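Side-chain contacts in diguanylate cyclase DosC (PDB 4ZVA), which senses oxygen through a haem-binding globin domain and converts GTP into the second messenger cyclic di-GMP, probably under control of that haem: residues A[36-41]-A[58-63]; A[66-71]-A[108-113]. All blocks are in the same frame, centred on the assembly; numbering follows the deposited sequence.

Both contacts lie within the all-helical globin domain and share helix 54-72, their centres about 11 Å apart. Along the chain they come in series: contact 1 joins helix 16-43 to the first half of helix 54-72, and contact 2 joins the later part of helix 54-72 to helix 100-119. The outer segments also meet directly, with Ile40 CD1 of contact 1 lying 3.6 Å from Ile113 CG2 of contact 2, so three helices pack as one unit. Each contact reaches the same haem, contact 1 lying against the porphyrin and contact 2 at one vinyl group, while helix 100-119 also contacts the second subunit. Contact 2 thus joins a haem-lining helix to one in the dimer interface.

Contact 1 (A[36-41]-A[58-63]); sequences EFYRIV and RQLKSA. With HEM (protoporphyrin IX containing Fe), chain C.
The helical segments 36-41 and 58-63 come nearest at Tyr38 and Lys61, whose CA atoms are 7.1 Å apart, and bury about 186 Å² between them. They form one wall of the haem pocket of this globin fold, from helices 16-43 and 54-72. Tyr38 sends its ring across the gap, its first torsion (chi1 -172°) placing CG opposite the backbone N. Leu60 CD2 meets that ring in its plane, at the edge, 3.9 Å from Tyr38 CD1. The extended chain of Lys61 crosses the tyrosine at about a right angle, bringing Lys61 CE to 3.8 Å from Tyr38 CD2; its ammonium continues to a salt bridge with Glu57, which also touches Tyr38. Leu60 thus faces two ways, since its other methyl, CD1, sits over the porphyrin 3.5 Å from haem NA. The iron lies slightly to the opposite side of the four nitrogens, consistent with Leu60 occupying the distal face. Phe37 points the edge of its ring at the haem, with Phe37 CZ 4.0 Å from the CHC bridge carbon, while Val41 CG2 rests on one of its faces. The other valine methyl, Val41 CG1, presses on the vinyl carbon haem CBB at 3.4 Å.

Contact 2 (A[66-71]-A[108-113]); sequences RWIINV and RVLKKI. With HEM (protoporphyrin IX containing Fe), chain C.
Trp67 lays one face of its indole over a haem vinyl group, whose end carbon CBC sits above the six-membered ring, 3.4 Å from Trp67 CH2. The inner vinyl carbon follows on the same face, over the ring fusion, with haem CAC 3.6 Å from Trp67 CD2. On the opposite face Val71 CG2, one helical turn on, stands 3.4 Å above the ring plane, so methyl and vinyl sandwich the indole. A first torsion of -170° carries the ring away from the backbone N and out toward the haem. Its rotation is further fixed by a hydrogen bond from Trp67 NE1 to Gln86, while Ala142 and Met146 of helix 125-147 also touch the side chain. In the globin fold of this sensor domain helices 54-72 and 100-119 stay well separated here, the CA atoms of Ile68 and Leu110 being 9.3 Å apart, and long side chains bridge the gap. From helix 100-119 Leu110 reaches in with both methyls: Leu110 CD2 meets Trp67 CZ3 obliquely at 3.8 Å and also approaches the vinyl group, whereas Leu110 CD1 lies 3.9 Å from Ile68 CD1. Ile68 and Leu110 run past each other in opposite directions. Were Trp67 an alanine, the vinyl group and Leu110 CD2 would probably lose their aromatic neighbour and Gln86 its indole donor. The far side of helix 100-119 belongs to the dimer interface: Arg108 forms salt bridges with Glu144 and Glu6 of the second subunit, and Lys111 NZ pairs with Asp140 of its own chain and with Asp140 of the second subunit.

Contact 1 (A[36-41]-A[58-63])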
loop_
_atom_site.group_PDB
_atom_site.type_symbol
_atom_site.label_atom_id
_atom_site.label_comp_id
_atom_site.label_asym_id
_atom_site.label_seq_id
_atom_site.Cartn_x
_atom_site.Cartn_y
_atom_site.Cartn_z
ATOM N N GLU A 36 8.434 -10.609 13.099
ATOM C CA GLU A 36 6.985 -10.475 13.210
ATOM C C GLU A 36 6.308 -10.702 11.858
ATOM O O GLU A 36 5.226 -11.283 11.787
ATOM C CB GLU A 36 6.619 -9.100 13.779
ATOM C CG GLU A 36 5.125 -8.874 13.993
ATOM C CD GLU A 36 4.542 -9.709 15.127
ATOM O OE1 GLU A 36 5.292 -10.463 15.781
ATOM O OE2 GLU A 36 3.320 -9.603 15.367
ATOM N N PHE A 37 6.949 -10.227 10.794
ATOM C CA PHE A 37 6.496 -10.479 9.430
ATOM C C PHE A 37 6.343 -11.973 9.177
ATOM O O PHE A 37 5.297 -12.435 8.719
ATOM C CB PHE A 37 7.482 -9.872 8.425
ATOM C CG PHE A 37 7.262 -10.305 7.001
ATOM C CD1 PHE A 37 6.362 -9.634 6.187
ATOM C CD2 PHE A 37 7.975 -11.370 6.469
ATOM C CE1 PHE A 37 6.169 -10.026 4.875
ATOM C CE2 PHE A 37 7.783 -11.768 5.161
ATOM C CZ PHE A 37 6.878 -11.093 4.361
ATOM N N TYR A 38 7.395 -12.721 9.495
ATOM C CA TYR A 38 7.416 -14.163 9.284
ATOM C C TYR A 38 6.320 -14.861 10.082
ATOM O O TYR A 38 5.662 -15.769 9.580
ATOM C CB TYR A 38 8.786 -14.740 9.657
ATOM C CG TYR A 38 8.955 -16.196 9.280
ATOM C CD1 TYR A 38 9.355 -16.560 8.000
ATOM C CD2 TYR A 38 8.707 -17.206 10.201
ATOM C CE1 TYR A 38 9.508 -17.889 7.649
ATOM C CE2 TYR A 38 8.855 -18.538 9.859
ATOM C CZ TYR A 38 9.254 -18.874 8.581
ATOM O OH TYR A 38 9.403 -20.197 8.237
ATOM N N ARG A 39 6.143 -14.448 11.333
ATOM C CA ARG A 39 5.148 -15.062 12.205
ATOM C C ARG A 39 3.728 -14.885 11.667
ATOM O O ARG A 39 2.942 -15.831 11.643
ATOM C CB ARG A 39 5.238 -14.484 13.619
ATOM C CG ARG A 39 4.322 -15.178 14.616
ATOM C CD ARG A 39 4.255 -14.434 15.938
ATOM N NE ARG A 39 3.618 -13.129 15.797
ATOM C CZ ARG A 39 2.303 -12.943 15.783
ATOM N NH1 ARG A 39 1.481 -13.979 15.901
ATOM N NH2 ARG A 39 1.805 -11.721 15.650
ATOM N N ILE A 40 3.408 -13.668 11.238
ATOM C CA ILE A 40 2.068 -13.348 10.755
ATOM C C ILE A 40 1.789 -14.001 9.403
ATOM O O ILE A 40 0.707 -14.541 9.173
ATOM C CB ILE A 40 1.865 -11.826 10.648
ATOM C CG1 ILE A 40 1.962 -11.190 12.034
ATOM C CG2 ILE A 40 0.522 -11.501 10.006
ATOM C CD1 ILE A 40 1.860 -9.688 12.025
ATOM N N VAL A 41 2.770 -13.940 8.508
ATOM C CA VAL A 41 2.663 -14.569 7.197
ATOM C C VAL A 41 2.430 -16.077 7.320
ATOM O O VAL A 41 1.637 -16.655 6.575
ATOM C CB VAL A 41 3.929 -14.298 6.357
ATOM C CG1 VAL A 41 4.081 -15.321 5.243
ATOM C CG2 VAL A 41 3.906 -12.879 5.809
ATOM N N ARG A 58 15.275 -18.944 8.290
ATOM C CA ARG A 58 16.482 -18.249 8.699
ATOM C C ARG A 58 17.016 -17.306 7.622
ATOM O O ARG A 58 17.390 -16.171 7.915
ATOM C CB ARG A 58 17.522 -19.297 9.089
ATOM C CG ARG A 58 18.819 -18.793 9.660
ATOM C CD ARG A 58 19.668 -20.008 10.006
ATOM N NE ARG A 58 21.055 -19.691 10.318
ATOM C CZ ARG A 58 22.016 -19.682 9.403
ATOM N NH1 ARG A 58 21.723 -19.967 8.141
ATOM N NH2 ARG A 58 23.264 -19.397 9.740
ATOM N N GLN A 59 17.052 -17.778 6.380
ATOM C CA GLN A 59 17.543 -16.969 5.269
ATOM C C GLN A 59 16.566 -15.856 4.898
ATOM O O GLN A 59 16.981 -14.753 4.542
ATOM C CB GLN A 59 17.832 -17.842 4.045
ATOM C CG GLN A 59 19.065 -18.726 4.193
ATOM C CD GLN A 59 19.380 -19.499 2.926
ATOM O OE1 GLN A 59 18.482 -19.863 2.167
ATOM N NE2 GLN A 59 20.663 -19.755 2.692
ATOM N N LEU A 60 15.271 -16.151 4.981
ATOM C CA LEU A 60 14.242 -15.173 4.634
ATOM C C LEU A 60 14.224 -14.014 5.623
ATOM O O LEU A 60 14.092 -12.856 5.228
ATOM C CB LEU A 60 12.861 -15.833 4.584
ATOM C CG LEU A 60 11.674 -14.912 4.287
ATOM C CD1 LEU A 60 11.854 -14.182 2.961
ATOM C CD2 LEU A 60 10.367 -15.690 4.304
ATOM N N LYS A 61 14.357 -14.330 6.908
ATOM C CA LYS A 61 14.375 -13.305 7.945
ATOM C C LYS A 61 15.565 -12.375 7.748
ATOM O O LYS A 61 15.436 -11.156 7.855
ATOM C CB LYS A 61 14.421 -13.944 9.334
ATOM C CG LYS A 61 13.118 -14.597 9.759
ATOM C CD LYS A 61 13.216 -15.169 11.162
ATOM C CE LYS A 61 11.892 -15.764 11.608
ATOM N NZ LYS A 61 11.969 -16.324 12.985
ATOM N N SER A 62 16.720 -12.959 7.448
ATOM C CA SER A 62 17.927 -12.185 7.181
ATOM C C SER A 62 17.782 -11.356 5.909
ATOM O O SER A 62 18.244 -10.216 5.841
ATOM C CB SER A 62 19.141 -13.112 7.069
ATOM O OG SER A 62 20.295 -12.391 6.676
ATOM N N ALA A 63 17.135 -11.932 4.902
ATOM C CA ALA A 63 16.905 -11.235 3.642
ATOM C C ALA A 63 15.940 -10.066 3.829
ATOM O O ALA A 63 16.110 -9.006 3.224
ATOM C CB ALA A 63 16.377 -12.198 2.593
HETATM C CHA HEM C . 12.903 -14.902 -0.795
HETATM C CHB HEM C . 8.536 -16.455 0.635
HETATM C CHC HEM C . 6.953 -11.887 0.482
HETATM C CHD HEM C . 11.514 -10.299 0.131
HETATM C C1A HEM C . 11.886 -15.727 -0.364
HETATM C C2A HEM C . 11.966 -17.153 -0.098
HETATM C C3A HEM C . 10.760 -17.567 0.296
HETATM C C4A HEM C . 9.867 -16.432 0.291
HETATM C CMA HEM C . 10.370 -19.008 0.689
HETATM C CAA HEM C . 13.215 -18.053 -0.225
HETATM C CBA HEM C . 14.317 -17.540 0.697
HETATM C CGA HEM C . 15.409 -18.567 0.808
HETATM O O1A HEM C . 15.108 -19.782 0.680
HETATM O O2A HEM C . 16.578 -18.164 1.038
HETATM C C1B HEM C . 7.726 -15.350 0.744
HETATM C C2B HEM C . 6.358 -15.343 1.218
HETATM C C3B HEM C . 5.917 -14.071 1.173
HETATM C C4B HEM C . 6.999 -13.249 0.673
HETATM C CMB HEM C . 5.611 -16.621 1.671
HETATM C CAB HEM C . 4.541 -13.469 1.561
HETATM C CBB HEM C . 3.530 -14.160 2.093
HETATM C C1C HEM C . 8.047 -11.052 0.465
HETATM C C2C HEM C . 8.036 -9.619 0.681
HETATM C C3C HEM C . 9.304 -9.176 0.580
HETATM C C4C HEM C . 10.146 -10.324 0.301
HETATM C CMC HEM C . 6.745 -8.817 0.970
HETATM C CAC HEM C . 9.875 -7.742 0.725
HETATM C CBC HEM C . 9.152 -6.668 1.062
HETATM C C1D HEM C . 12.324 -11.378 -0.157
HETATM C C2D HEM C . 13.754 -11.310 -0.369
HETATM C C3D HEM C . 14.193 -12.754 -0.657
HETATM C C4D HEM C . 12.980 -13.541 -0.594
HETATM C CMD HEM C . 14.634 -10.042 -0.302
HETATM C CAD HEM C . 15.613 -13.281 -0.963
HETATM C CBD HEM C . 16.141 -12.622 -2.235
HETATM C CGD HEM C . 17.319 -13.392 -2.770
HETATM O O1D HEM C . 18.031 -12.856 -3.658
HETATM O O2D HEM C . 17.550 -14.541 -2.312
HETATM N NA HEM C . 10.586 -15.325 -0.120
HETATM N NB HEM C . 8.088 -14.058 0.420
HETATM N NC HEM C . 9.349 -11.446 0.236
HETATM N ND HEM C . 11.911 -12.699 -0.301
HETATM FE FE HEM C . 9.939 -13.364 -0.191
#

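Contact 2 (A[66-71]-A[108-113])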
loop_
_atom_site.group_PDB
_atom_site.type_symbol
_atom_site.label_atom_id
_atom_site.label_comp_id
_atom_site.label_asym_id
_atom_site.label_seq_id
_atom_site.Cartn_x
_atom_site.Cartn_y
_atom_site.Cartn_z
ATOM N N ARG A 66 17.605 -6.916 5.437
ATOM C CA ARG A 66 18.374 -6.199 4.432
ATOM C C ARG A 66 17.446 -5.439 3.491
ATOM O O ARG A 66 17.714 -4.292 3.135
ATOM C CB ARG A 66 19.257 -7.172 3.652
ATOM C CG ARG A 66 20.181 -6.518 2.640
ATOM C CD ARG A 66 20.931 -7.569 1.832
ATOM N NE ARG A 66 21.255 -8.743 2.641
ATOM C CZ ARG A 66 20.746 -9.955 2.439
ATOM N NH1 ARG A 66 19.897 -10.165 1.442
ATOM N NH2 ARG A 66 21.095 -10.961 3.230
ATOM N N TRP A 67 16.350 -6.081 3.100
ATOM C CA TRP A 67 15.392 -5.466 2.186
ATOM C C TRP A 67 14.787 -4.204 2.790
ATOM O O TRP A 67 14.754 -3.152 2.152
ATOM C CB TRP A 67 14.279 -6.454 1.824
ATOM C CG TRP A 67 13.389 -5.972 0.712
ATOM C CD1 TRP A 67 13.490 -6.285 -0.612
ATOM C CD2 TRP A 67 12.262 -5.090 0.829
ATOM N NE1 TRP A 67 12.501 -5.654 -1.327
ATOM C CE2 TRP A 67 11.733 -4.914 -0.467
ATOM C CE3 TRP A 67 11.650 -4.432 1.902
ATOM C CZ2 TRP A 67 10.621 -4.110 -0.719
ATOM C CZ3 TRP A 67 10.547 -3.631 1.650
ATOM C CH2 TRP A 67 10.044 -3.477 0.350
ATOM N N ILE A 68 14.307 -4.323 4.025
ATOM C CA ILE A 68 13.669 -3.212 4.722
ATOM C C ILE A 68 14.606 -2.018 4.843
ATOM O O ILE A 68 14.218 -0.884 4.560
ATOM C CB ILE A 68 13.188 -3.638 6.120
ATOM C CG1 ILE A 68 12.041 -4.642 5.993
ATOM C CG2 ILE A 68 12.746 -2.430 6.927
ATOM C CD1 ILE A 68 11.685 -5.337 7.282
ATOM N N ILE A 69 15.846 -2.275 5.251
ATOM C CA ILE A 69 16.830 -1.209 5.387
ATOM C C ILE A 69 17.151 -0.568 4.040
ATOM O O ILE A 69 17.191 0.655 3.929
ATOM C CB ILE A 69 18.140 -1.725 6.027
ATOM C CG1 ILE A 69 17.880 -2.198 7.457
ATOM C CG2 ILE A 69 19.206 -0.636 6.024
ATOM C CD1 ILE A 69 19.091 -2.817 8.127
ATOM N N ASN A 70 17.364 -1.388 3.016
ATOM C CA ASN A 70 17.707 -0.864 1.697
ATOM C C ASN A 70 16.619 0.037 1.124
ATOM O O ASN A 70 16.906 1.117 0.608
ATOM C CB ASN A 70 17.993 -2.012 0.723
ATOM C CG ASN A 70 19.362 -2.635 0.941
ATOM O OD1 ASN A 70 20.309 -1.956 1.334
ATOM N ND2 ASN A 70 19.468 -3.937 0.695
ATOM N N VAL A 71 15.370 -0.392 1.254
ATOM C CA VAL A 71 14.246 0.354 0.695
ATOM C C VAL A 71 13.985 1.655 1.450
ATOM O O VAL A 71 13.863 2.719 0.843
ATOM C CB VAL A 71 12.963 -0.499 0.688
ATOM C CG1 VAL A 71 11.742 0.360 0.379
ATOM C CG2 VAL A 71 13.090 -1.629 -0.318
ATOM N N ARG A 108 1.386 -6.048 2.672
ATOM C CA ARG A 108 0.364 -5.451 3.520
ATOM C C ARG A 108 0.691 -5.697 4.987
ATOM O O ARG A 108 0.544 -4.806 5.823
ATOM C CB ARG A 108 -1.024 -6.000 3.189
ATOM C CG ARG A 108 -2.146 -5.244 3.890
ATOM C CD ARG A 108 -3.520 -5.790 3.537
ATOM N NE ARG A 108 -3.764 -7.100 4.127
ATOM C CZ ARG A 108 -4.104 -7.292 5.397
ATOM N NH1 ARG A 108 -4.235 -6.253 6.212
ATOM N NH2 ARG A 108 -4.311 -8.519 5.854
ATOM N N VAL A 109 1.135 -6.914 5.289
ATOM C CA VAL A 109 1.543 -7.266 6.644
ATOM C C VAL A 109 2.690 -6.377 7.109
ATOM O O VAL A 109 2.666 -5.855 8.224
ATOM C CB VAL A 109 1.974 -8.746 6.740
ATOM C CG1 VAL A 109 2.603 -9.030 8.089
ATOM C CG2 VAL A 109 0.784 -9.660 6.497
ATOM N N LEU A 110 3.678 -6.196 6.237
ATOM C CA LEU A 110 4.840 -5.366 6.540
ATOM C C LEU A 110 4.428 -3.929 6.844
ATOM O O LEU A 110 4.844 -3.358 7.850
ATOM C CB LEU A 110 5.836 -5.389 5.379
ATOM C CG LEU A 110 7.079 -4.513 5.552
ATOM C CD1 LEU A 110 7.875 -4.946 6.782
ATOM C CD2 LEU A 110 7.946 -4.540 4.300
ATOM N N LYS A 111 3.614 -3.348 5.969
ATOM C CA LYS A 111 3.127 -1.988 6.169
ATOM C C LYS A 111 2.295 -1.873 7.444
ATOM O O LYS A 111 2.341 -0.855 8.135
ATOM C CB LYS A 111 2.308 -1.527 4.959
ATOM C CG LYS A 111 3.148 -1.241 3.725
ATOM C CD LYS A 111 2.297 -0.858 2.521
ATOM C CE LYS A 111 1.534 -2.057 1.978
ATOM N NZ LYS A 111 0.819 -1.734 0.711
ATOM N N LYS A 112 1.553 -2.929 7.760
ATOM C CA LYS A 112 0.703 -2.939 8.943
ATOM C C LYS A 112 1.520 -2.878 10.235
ATOM O O LYS A 112 1.208 -2.101 11.135
ATOM C CB LYS A 112 -0.189 -4.181 8.951
ATOM C CG LYS A 112 -1.049 -4.303 10.201
ATOM C CD LYS A 112 -1.894 -5.567 10.189
ATOM C CE LYS A 112 -2.633 -5.739 11.507
ATOM N NZ LYS A 112 -3.501 -6.949 11.511
ATOM N N ILE A 113 2.556 -3.706 10.330
ATOM C CA ILE A 113 3.347 -3.786 11.556
ATOM C C ILE A 113 4.372 -2.660 11.668
ATOM O O ILE A 113 4.930 -2.425 12.742
ATOM C CB ILE A 113 4.080 -5.136 11.664
ATOM C CG1 ILE A 113 5.051 -5.321 10.495
ATOM C CG2 ILE A 113 3.077 -6.273 11.725
ATOM C CD1 ILE A 113 5.899 -6.578 10.607
HETATM C CHA HEM C . 12.903 -14.902 -0.795
HETATM C CHB HEM C . 8.536 -16.455 0.635
HETATM C CHC HEM C . 6.953 -11.887 0.482
HETATM C CHD HEM C . 11.514 -10.299 0.131
HETATM C C1A HEM C . 11.886 -15.727 -0.364
HETATM C C2A HEM C . 11.966 -17.153 -0.098
HETATM C C3A HEM C . 10.760 -17.567 0.296
HETATM C C4A HEM C . 9.867 -16.432 0.291
HETATM C CMA HEM C . 10.370 -19.008 0.689
HETATM C CAA HEM C . 13.215 -18.053 -0.225
HETATM C CBA HEM C . 14.317 -17.540 0.697
HETATM C CGA HEM C . 15.409 -18.567 0.808
HETATM O O1A HEM C . 15.108 -19.782 0.680
HETATM O O2A HEM C . 16.578 -18.164 1.038
HETATM C C1B HEM C . 7.726 -15.350 0.744
HETATM C C2B HEM C . 6.358 -15.343 1.218
HETATM C C3B HEM C . 5.917 -14.071 1.173
HETATM C C4B HEM C . 6.999 -13.249 0.673
HETATM C CMB HEM C . 5.611 -16.621 1.671
HETATM C CAB HEM C . 4.541 -13.469 1.561
HETATM C CBB HEM C . 3.530 -14.160 2.093
HETATM C C1C HEM C . 8.047 -11.052 0.465
HETATM C C2C HEM C . 8.036 -9.619 0.681
HETATM C C3C HEM C . 9.304 -9.176 0.580
HETATM C C4C HEM C . 10.146 -10.324 0.301
HETATM C CMC HEM C . 6.745 -8.817 0.970
HETATM C CAC HEM C . 9.875 -7.742 0.725
HETATM C CBC HEM C . 9.152 -6.668 1.062
HETATM C C1D HEM C . 12.324 -11.378 -0.157
HETATM C C2D HEM C . 13.754 -11.310 -0.369
HETATM C C3D HEM C . 14.193 -12.754 -0.657
HETATM C C4D HEM C . 12.980 -13.541 -0.594
HETATM C CMD HEM C . 14.634 -10.042 -0.302
HETATM C CAD HEM C . 15.613 -13.281 -0.963
HETATM C CBD HEM C . 16.141 -12.622 -2.235
HETATM C CGD HEM C . 17.319 -13.392 -2.770
HETATM O O1D HEM C . 18.031 -12.856 -3.658
HETATM O O2D HEM C . 17.550 -14.541 -2.312
HETATM N NA HEM C . 10.586 -15.325 -0.120
HETATM N NB HEM C . 8.088 -14.058 0.420
HETATM N NC HEM C . 9.349 -11.446 0.236
HETATM N ND HEM C . 11.911 -12.699 -0.301
HETATM FE FE HEM C . 9.939 -13.364 -0.191
#